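Local coordinates for protein probable ferredoxin-dependent nitrite reductase NirA (Mycobacterium tuberculosis, PDB 1ZJ8) that catalyses the six-electron reduction of sulfite to sulfide with electrons from reduced ferredoxin, using a siroheme and a [4Fe-4S] cluster, at residues E51-I56 / I149-V154; G125-E130 / W158-D163; A282-V287 / A312-V317. All blocks are in the same frame, centred on the assembly; numbering follows the deposited sequence.

Contact 1. Residues E51-I56 / I149-V154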
loop_
_atom_site.group_PDB
_atom_site.type_symbol
_atom_site.label_atom_id
_atom_site.label_comp_id
_atom_site.label_asym_id
_atom_site.label_seq_id
_atom_site.Cartn_x
_atom_site.Cartn_y
_atom_site.Cartn_z
ATOM N N GLU A 51 13.235 1.347 23.993
ATOM C CA GLU A 51 13.646 1.734 25.365
ATOM C C GLU A 51 14.158 3.180 25.382
ATOM O O GLU A 51 13.734 3.987 26.214
ATOM C CB GLU A 51 14.720 0.787 25.942
ATOM C CG GLU A 51 14.325 -0.711 26.047
ATOM C CD GLU A 51 13.174 -0.999 27.027
ATOM O OE1 GLU A 51 12.002 -0.728 26.674
ATOM O OE2 GLU A 51 13.439 -1.530 28.135
ATOM N N ARG A 52 15.051 3.495 24.445
ATOM C CA ARG A 52 15.541 4.869 24.262
ATOM C C ARG A 52 14.432 5.897 24.010
ATOM O O ARG A 52 14.612 7.080 24.328
ATOM C CB ARG A 52 16.569 4.952 23.126
ATOM C CG ARG A 52 17.979 4.627 23.554
ATOM C CD ARG A 52 18.909 4.678 22.372
ATOM N NE ARG A 52 18.680 3.568 21.445
ATOM C CZ ARG A 52 19.356 3.383 20.311
ATOM N NH1 ARG A 52 20.309 4.234 19.956
ATOM N NH2 ARG A 52 19.091 2.341 19.526
ATOM N N ILE A 53 13.307 5.464 23.431
ATOM C CA ILE A 53 12.149 6.351 23.245
ATOM C C ILE A 53 11.514 6.598 24.608
ATOM O O ILE A 53 11.294 7.743 24.998
ATOM C CB ILE A 53 11.053 5.748 22.312
ATOM C CG1 ILE A 53 11.604 5.388 20.922
ATOM C CG2 ILE A 53 9.875 6.698 22.174
ATOM C CD1 ILE A 53 11.858 6.555 19.998
ATOM N N GLU A 54 11.230 5.516 25.329
ATOM C CA GLU A 54 10.515 5.615 26.605
ATOM C C GLU A 54 11.381 6.186 27.722
ATOM O O GLU A 54 10.851 6.841 28.625
ATOM C CB GLU A 54 9.983 4.263 27.064
ATOM C CG GLU A 54 8.985 3.614 26.129
ATOM C CD GLU A 54 9.058 2.104 26.201
ATOM O OE1 GLU A 54 10.114 1.595 26.632
ATOM O OE2 GLU A 54 8.073 1.432 25.825
ATOM N N ASN A 55 12.691 5.920 27.673
ATOM C CA ASN A 55 13.639 6.433 28.681
ATOM C C ASN A 55 14.078 7.864 28.383
ATOM O O ASN A 55 13.804 8.780 29.157
ATOM C CB ASN A 55 14.897 5.552 28.760
ATOM C CG ASN A 55 14.629 4.172 29.351
ATOM O OD1 ASN A 55 13.566 3.909 29.947
ATOM N ND2 ASN A 55 15.609 3.278 29.197
ATOM N N ILE A 56 14.747 8.037 27.244
ATOM C CA ILE A 56 15.353 9.318 26.855
ATOM C C ILE A 56 14.376 10.241 26.103
ATOM O O ILE A 56 13.806 11.182 26.687
ATOM C CB ILE A 56 16.637 9.104 25.943
ATOM C CG1 ILE A 56 17.638 8.120 26.586
ATOM C CG2 ILE A 56 17.297 10.445 25.600
ATOM C CD1 ILE A 56 18.027 8.448 28.027
ATOM N N ILE A 149 2.622 14.199 14.853
ATOM C CA ILE A 149 2.863 13.512 16.113
ATOM C C ILE A 149 4.195 13.960 16.720
ATOM O O ILE A 149 5.186 14.160 16.005
ATOM C CB ILE A 149 2.708 11.974 15.965
ATOM C CG1 ILE A 149 1.305 11.587 16.442
ATOM C CG2 ILE A 149 3.760 11.196 16.767
ATOM C CD1 ILE A 149 0.962 10.178 16.223
ATOM N N GLU A 150 4.184 14.143 18.044
ATOM C CA GLU A 150 5.357 14.588 18.789
ATOM C C GLU A 150 5.828 13.426 19.678
ATOM O O GLU A 150 5.004 12.811 20.407
ATOM C CB GLU A 150 5.048 15.827 19.645
ATOM C CG GLU A 150 4.010 16.801 19.100
ATOM C CD GLU A 150 3.998 18.142 19.868
ATOM O OE1 GLU A 150 5.047 18.831 19.898
ATOM O OE2 GLU A 150 2.940 18.525 20.438
ATOM N N VAL A 151 7.139 13.142 19.626
ATOM C CA VAL A 151 7.753 12.053 20.406
ATOM C C VAL A 151 7.218 12.001 21.862
ATOM O O VAL A 151 6.874 10.924 22.377
ATOM C CB VAL A 151 9.343 12.122 20.377
ATOM C CG1 VAL A 151 9.886 13.300 21.178
ATOM C CG2 VAL A 151 9.974 10.811 20.895
ATOM N N GLU A 152 7.096 13.169 22.489
ATOM C CA GLU A 152 6.517 13.275 23.824
ATOM C C GLU A 152 5.415 12.240 24.028
ATOM O O GLU A 152 5.352 11.632 25.083
ATOM C CB GLU A 152 5.939 14.680 24.083
ATOM C CG GLU A 152 6.962 15.828 24.121
ATOM C CD GLU A 152 7.415 16.286 22.721
ATOM O OE1 GLU A 152 6.608 16.903 21.997
ATOM O OE2 GLU A 152 8.588 16.041 22.348
ATOM N N ASN A 153 4.566 12.025 23.012
ATOM C CA ASN A 153 3.329 11.220 23.168
ATOM C C ASN A 153 3.408 9.722 22.816
ATOM O O ASN A 153 2.457 8.962 23.104
ATOM C CB ASN A 153 2.215 11.838 22.331
ATOM C CG ASN A 153 2.000 13.288 22.645
ATOM O OD1 ASN A 153 1.323 13.629 23.609
ATOM N ND2 ASN A 153 2.573 14.160 21.819
ATOM N N VAL A 154 4.532 9.298 22.232
ATOM C CA VAL A 154 4.621 7.962 21.612
ATOM C C VAL A 154 4.452 6.765 22.554
ATOM O O VAL A 154 3.891 5.744 22.156
ATOM C CB VAL A 154 5.911 7.795 20.815
ATOM C CG1 VAL A 154 6.049 6.366 20.294
ATOM C CG2 VAL A 154 5.931 8.762 19.648
#
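The turn that leads from strand 144-149 into helix 154-162 belongs to the first ferredoxin-like half domain, and helix 49-60 packs on it through Ile53, which meets Val151 and Val154. The contact is small, burying 98 Å² over both sides, and it is wholly apolar. Ile53 touches with one branch, the methyl CG2. Its chi1 of -57° places CG2 anti to the backbone N, pointing at the turn. Ile53 CG2 lies 4.3 Å from Val151 CG2. The same methyl, Ile53 CG2, is also 4.3 Å from Val154 CG1. One methyl thus spans two valines that stand three residues apart. All three residues are buried. The backbones stay well separated, with Ile53 CA and Val151 CA 7.7 Å apart.

Around this point the packing continues. Val151 also touches Phe105 of strand 104-109 and Tyr57 of helix 49-60. The contact therefore joins helix 49-60 to helix 154-162 and, through Val151 on Phe105, to the sheet of the half domain. It lies away from the siroheme and the iron-sulfur cluster.

The turn carries its own polar bonds. Val154 N binds Val151 O at 2.9 Å, which holds the two valines within one tight turn. The side-chain amide of Asn153 folds back, and its ND2 donates to Glu150 O at 3.1 Å from a position 28° out of the carbonyl plane.

Contact 2. Residues G125-E130 / W158-D163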
loop_
_atom_site.group_PDB
_atom_site.type_symbol
_atom_site.label_atom_id
_atom_site.label_comp_id
_atom_site.label_asym_id
_atom_site.label_seq_id
_atom_site.Cartn_x
_atom_site.Cartn_y
_atom_site.Cartn_z
ATOM N N GLY A 125 -9.493 6.220 16.537
ATOM C CA GLY A 125 -10.175 7.482 16.331
ATOM C C GLY A 125 -9.790 8.514 17.360
ATOM O O GLY A 125 -9.567 9.677 17.031
ATOM N N GLN A 126 -9.711 8.069 18.610
ATOM C CA GLN A 126 -9.399 8.942 19.739
ATOM C C GLN A 126 -7.938 9.370 19.793
ATOM O O GLN A 126 -7.653 10.535 20.077
ATOM C CB GLN A 126 -9.783 8.235 21.015
ATOM C CG GLN A 126 -11.285 8.027 21.108
ATOM C CD GLN A 126 -11.680 7.004 22.134
ATOM O OE1 GLN A 126 -10.830 6.315 22.715
ATOM N NE2 GLN A 126 -12.987 6.894 22.369
ATOM N N ILE A 127 -7.027 8.433 19.512
ATOM C CA ILE A 127 -5.616 8.750 19.330
ATOM C C ILE A 127 -5.499 9.924 18.348
ATOM O O ILE A 127 -4.812 10.903 18.649
ATOM C CB ILE A 127 -4.767 7.535 18.776
ATOM C CG1 ILE A 127 -4.867 6.252 19.639
ATOM C CG2 ILE A 127 -3.316 7.892 18.669
ATOM C CD1 ILE A 127 -5.078 6.451 21.111
ATOM N N SER A 128 -6.168 9.826 17.188
ATOM C CA SER A 128 -6.006 10.816 16.107
ATOM C C SER A 128 -6.490 12.187 16.555
ATOM O O SER A 128 -5.764 13.194 16.413
ATOM C CB SER A 128 -6.777 10.406 14.851
ATOM O OG SER A 128 -6.710 11.401 13.824
ATOM N N THR A 129 -7.709 12.211 17.100
ATOM C CA THR A 129 -8.361 13.456 17.504
ATOM C C THR A 129 -7.508 14.199 18.541
ATOM O O THR A 129 -7.393 15.425 18.505
ATOM C CB THR A 129 -9.800 13.191 18.081
ATOM O OG1 THR A 129 -10.547 12.319 17.211
ATOM C CG2 THR A 129 -10.565 14.489 18.247
ATOM N N GLU A 130 -6.865 13.429 19.416
ATOM C CA GLU A 130 -6.144 13.959 20.572
ATOM C C GLU A 130 -4.667 14.187 20.341
ATOM O O GLU A 130 -4.123 15.132 20.868
ATOM C CB GLU A 130 -6.300 13.002 21.752
ATOM C CG GLU A 130 -6.163 13.658 23.120
ATOM C CD GLU A 130 -5.806 12.646 24.219
ATOM O OE1 GLU A 130 -6.735 11.918 24.690
ATOM O OE2 GLU A 130 -4.596 12.594 24.599
ATOM N N TRP A 158 1.371 3.915 22.298
ATOM C CA TRP A 158 1.707 2.476 22.283
ATOM C C TRP A 158 0.917 1.690 23.316
ATOM O O TRP A 158 0.552 0.531 23.115
ATOM C CB TRP A 158 3.201 2.265 22.534
ATOM C CG TRP A 158 4.069 2.428 21.303
ATOM C CD1 TRP A 158 3.689 2.286 19.984
ATOM C CD2 TRP A 158 5.473 2.700 21.282
ATOM N NE1 TRP A 158 4.766 2.477 19.155
ATOM C CE2 TRP A 158 5.875 2.733 19.922
ATOM C CE3 TRP A 158 6.432 2.920 22.276
ATOM C CZ2 TRP A 158 7.198 2.985 19.539
ATOM C CZ3 TRP A 158 7.735 3.170 21.897
ATOM C CH2 TRP A 158 8.109 3.202 20.540
ATOM N N ARG A 159 0.648 2.355 24.420
ATOM C CA ARG A 159 -0.048 1.764 25.523
ATOM C C ARG A 159 -1.557 1.592 25.221
ATOM O O ARG A 159 -2.130 0.529 25.502
ATOM C CB ARG A 159 0.220 2.638 26.750
ATOM C CG ARG A 159 0.380 1.884 28.062
ATOM C CD ARG A 159 -0.726 2.242 29.040
ATOM N NE ARG A 159 -0.901 3.700 29.144
ATOM C CZ ARG A 159 -2.032 4.374 28.882
ATOM N NH1 ARG A 159 -3.156 3.738 28.509
ATOM N NH2 ARG A 159 -2.043 5.707 29.016
ATOM N N ARG A 160 -2.189 2.616 24.634
ATOM C CA ARG A 160 -3.605 2.514 24.205
ATOM C C ARG A 160 -3.787 1.570 23.009
ATOM O O ARG A 160 -4.784 0.851 22.919
ATOM C CB ARG A 160 -4.183 3.878 23.817
ATOM C CG ARG A 160 -4.066 4.942 24.876
ATOM C CD ARG A 160 -5.209 5.945 24.808
ATOM N NE ARG A 160 -4.742 7.304 25.089
ATOM C CZ ARG A 160 -5.528 8.374 25.247
ATOM N NH1 ARG A 160 -6.852 8.277 25.162
ATOM N NH2 ARG A 160 -4.986 9.560 25.486
ATOM N N LEU A 161 -2.833 1.607 22.080
ATOM C CA LEU A 161 -2.838 0.721 20.919
ATOM C C LEU A 161 -2.719 -0.733 21.327
ATOM O O LEU A 161 -3.455 -1.587 20.824
ATOM C CB LEU A 161 -1.653 1.025 20.024
ATOM C CG LEU A 161 -1.724 2.315 19.239
ATOM C CD1 LEU A 161 -0.410 2.461 18.493
ATOM C CD2 LEU A 161 -2.915 2.324 18.281
ATOM N N ASP A 162 -1.762 -1.007 22.215
ATOM C CA ASP A 162 -1.553 -2.353 22.742
ATOM C C ASP A 162 -2.763 -2.838 23.525
ATOM O O ASP A 162 -3.030 -4.030 23.549
ATOM C CB ASP A 162 -0.320 -2.400 23.651
ATOM C CG ASP A 162 0.007 -3.811 24.126
ATOM O OD1 ASP A 162 0.345 -4.657 23.272
ATOM O OD2 ASP A 162 -0.080 -4.073 25.350
ATOM N N ASP A 163 -3.498 -1.920 24.150
ATOM C CA ASP A 163 -4.668 -2.287 24.936
ATOM C C ASP A 163 -5.826 -2.757 24.055
ATOM O O ASP A 163 -6.861 -3.186 24.572
ATOM C CB ASP A 163 -5.102 -1.125 25.848
ATOM C CG ASP A 163 -5.988 -1.586 27.020
ATOM O OD1 ASP A 163 -5.690 -2.656 27.615
ATOM O OD2 ASP A 163 -6.983 -0.887 27.353
#
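Arg160 reaches Ile127 and Glu130 with its CG set beside its own backbone N (chi1 -55°) and its chain bent at chi2 and chi3. Glu130 extends from the other side, with CG anti to its backbone N and the chain straight beyond. This is helix-to-helix packing within the ferredoxin-like half domain, between helix 118-131 and helix 154-162. Glu130 meets the Arg160 side chain nearly at right angles.

The aliphatic part of Arg160 supplies the apolar half of the contact. The Ile127 and Arg160 side chains run alongside each other, pointing opposite ways. Ile127 CD1 lies 3.7 Å from Arg160 CD and 3.8 Å from Arg160 CB. Ile127 is buried, and it also touches Tyr146 of strand 144-149, so it ties the helix pair to the sheet.

The polar half lies farther out, where Glu130 is exposed. Arg160 NH2 serves two acids: Glu130 across the contact and Glu156 on its own helix. This sharing should limit the rotation of the guanidinium. The planes of the Glu130 carboxylate and the Arg160 guanidinium are 55° apart. In this salt bridge Arg160 NH2 donates to Glu130 OE1 at 3.0 Å, on the syn side but 28° out of the carboxylate plane.

Contact 3. Residues A282-V287 / A312-V317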
loop_
_atom_site.group_PDB
_atom_site.type_symbol
_atom_site.label_atom_id
_atom_site.label_comp_id
_atom_site.label_asym_id
_atom_site.label_seq_id
_atom_site.Cartn_x
_atom_site.Cartn_y
_atom_site.Cartn_z
ATOM N N ALA A 282 8.644 -17.986 5.722
ATOM C CA ALA A 282 9.909 -17.793 6.433
ATOM C C ALA A 282 11.107 -18.107 5.523
ATOM O O ALA A 282 12.088 -17.368 5.490
ATOM C CB ALA A 282 9.941 -18.636 7.691
ATOM N N ALA A 283 10.993 -19.182 4.761
ATOM C CA ALA A 283 12.062 -19.628 3.899
ATOM C C ALA A 283 12.352 -18.622 2.781
ATOM O O ALA A 283 13.516 -18.353 2.438
ATOM C CB ALA A 283 11.706 -20.964 3.316
ATOM N N VAL A 284 11.298 -18.055 2.206
ATOM C CA VAL A 284 11.466 -17.031 1.161
ATOM C C VAL A 284 12.140 -15.785 1.756
ATOM O O VAL A 284 13.123 -15.259 1.200
ATOM C CB VAL A 284 10.114 -16.631 0.520
ATOM C CG1 VAL A 284 10.284 -15.419 -0.380
ATOM C CG2 VAL A 284 9.500 -17.809 -0.273
ATOM N N THR A 285 11.619 -15.330 2.895
ATOM C CA THR A 285 12.190 -14.194 3.583
ATOM C C THR A 285 13.655 -14.454 3.944
ATOM O O THR A 285 14.476 -13.527 3.927
ATOM C CB THR A 285 11.396 -13.866 4.851
ATOM O OG1 THR A 285 9.998 -13.818 4.532
ATOM C CG2 THR A 285 11.832 -12.522 5.430
ATOM N N SER A 286 13.972 -15.711 4.275
ATOM C CA SER A 286 15.345 -16.109 4.655
ATOM C C SER A 286 16.295 -16.046 3.472
ATOM O O SER A 286 17.434 -15.604 3.608
ATOM C CB SER A 286 15.341 -17.506 5.259
ATOM O OG SER A 286 14.473 -17.545 6.391
ATOM N N VAL A 287 15.817 -16.446 2.302
ATOM C CA VAL A 287 16.626 -16.288 1.101
ATOM C C VAL A 287 16.918 -14.812 0.864
ATOM O O VAL A 287 18.057 -14.439 0.601
ATOM C CB VAL A 287 15.952 -16.856 -0.145
ATOM C CG1 VAL A 287 16.859 -16.645 -1.375
ATOM C CG2 VAL A 287 15.607 -18.336 0.066
ATOM N N ALA A 312 13.547 -20.621 -11.653
ATOM C CA ALA A 312 14.130 -21.970 -11.497
ATOM C C ALA A 312 15.257 -21.983 -10.471
ATOM O O ALA A 312 15.220 -22.755 -9.506
ATOM C CB ALA A 312 14.644 -22.500 -12.828
ATOM N N LYS A 313 16.245 -21.117 -10.669
ATOM C CA LYS A 313 17.364 -21.049 -9.744
ATOM C C LYS A 313 16.899 -20.724 -8.297
ATOM O O LYS A 313 17.451 -21.253 -7.317
ATOM C CB LYS A 313 18.430 -20.046 -10.229
ATOM C CG LYS A 313 19.684 -20.058 -9.320
ATOM C CD LYS A 313 20.747 -19.005 -9.646
ATOM C CE LYS A 313 21.800 -18.915 -8.519
ATOM N NZ LYS A 313 22.885 -17.941 -8.853
ATOM N N PHE A 314 15.898 -19.852 -8.172
ATOM C CA PHE A 314 15.403 -19.421 -6.858
ATOM C C PHE A 314 14.660 -20.556 -6.138
ATOM O O PHE A 314 14.891 -20.808 -4.963
ATOM C CB PHE A 314 14.493 -18.191 -7.006
ATOM C CG PHE A 314 13.752 -17.832 -5.749
ATOM C CD1 PHE A 314 14.388 -17.108 -4.736
ATOM C CD2 PHE A 314 12.413 -18.226 -5.574
ATOM C CE1 PHE A 314 13.703 -16.782 -3.565
ATOM C CE2 PHE A 314 11.730 -17.918 -4.419
ATOM C CZ PHE A 314 12.373 -17.195 -3.403
ATOM N N ARG A 315 13.763 -21.224 -6.857
ATOM C CA ARG A 315 13.018 -22.367 -6.333
ATOM C C ARG A 315 13.963 -23.426 -5.791
ATOM O O ARG A 315 13.749 -23.964 -4.709
ATOM C CB ARG A 315 12.140 -22.989 -7.435
ATOM C CG ARG A 315 11.363 -24.240 -6.988
ATOM C CD ARG A 315 10.172 -24.590 -7.900
ATOM N NE ARG A 315 9.219 -25.473 -7.218
ATOM C CZ ARG A 315 8.208 -26.116 -7.806
ATOM N NH1 ARG A 315 7.971 -25.982 -9.105
ATOM N NH2 ARG A 315 7.422 -26.905 -7.082
ATOM N N GLU A 316 14.994 -23.725 -6.575
ATOM C CA GLU A 316 16.052 -24.648 -6.199
ATOM C C GLU A 316 16.671 -24.289 -4.847
ATOM O O GLU A 316 16.776 -25.138 -3.962
ATOM C CB GLU A 316 17.142 -24.590 -7.275
ATOM C CG GLU A 316 18.302 -25.538 -7.066
ATOM C CD GLU A 316 17.971 -26.961 -7.510
ATOM O OE1 GLU A 316 18.773 -27.536 -8.299
ATOM O OE2 GLU A 316 16.908 -27.494 -7.081
ATOM N N VAL A 317 17.087 -23.034 -4.707
ATOM C CA VAL A 317 17.761 -22.557 -3.489
ATOM C C VAL A 317 16.835 -22.566 -2.288
ATOM O O VAL A 317 17.275 -22.787 -1.149
ATOM C CB VAL A 317 18.297 -21.093 -3.642
ATOM C CG1 VAL A 317 18.695 -20.486 -2.280
ATOM C CG2 VAL A 317 19.462 -21.024 -4.657
#
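Phe314 of helix 311-323 is the main bump of this contact, and Val284 and Val287 of helix 277-291 form the notch that takes it. The two short helical segments cross steeply, at 113°, with axes 11.0 Å apart. The ring of Phe314 spans much of this gap, and Val287 and Val317 also meet across it. Phe314 has CG anti to its backbone N (chi1 170°), which carries the ring out to the valines.

The ring meets the valines with its far end, in a shallow fit. Its CZ atom faces Val284: Phe314 CZ and Val284 CG1 are 4.1 Å apart, and this methyl sits at the ring edge, near the ring plane. Beside it, Phe314 CE1 lies 3.8 Å from Val287 CG1, which approaches the ring obliquely. Neighbouring ring atoms thus meet valines three residues apart.

The fit also works in reverse. Val287 is the bump on its own helix, and its CG1 methyl touches both Phe314 and Val317. It approaches Val317 more loosely, with Val287 CG1 4.4 Å from Val317 CG1. Trp309 of helix 302-309 touches Val287, Phe314 and Val317. Val254 of strand 249-254 touches Val284 and Phe314. The helix pair is in this way joined to a third helix and to the mixed sheet of the first 4Fe-4S domain.

All four touching residues are buried. The nearby hydroxyl of Ser286 turns to its own helix, where Ser286 OG donates to Ala282 O at 2.6 Å. Only carbon groups meet across the contact, so its cohesion comes from hydrophobic burial and close shape rather than from directed bonds.

From the N terminus, segment 51-56 comes first, but contact 1 closes only at 149-154, after the first strands of the half domain. Contact 2 opens inside that span, at 125-130, and closes just beyond it, at 158-163. The two loops therefore cross. They also touch, since Ile53 CG2 of contact 1 lies 4.1 Å from Trp158 CZ3 of contact 2. Together they tie helix 49-60 to helix 154-162, and helix 154-162 to helix 118-131, within and beside the first ferredoxin-like half domain. Contact 3 follows in series and closes a shorter loop within the first 4Fe-4S domain. Its centre lies about 38 Å from that of contact 1 and about 39 Å from that of contact 2.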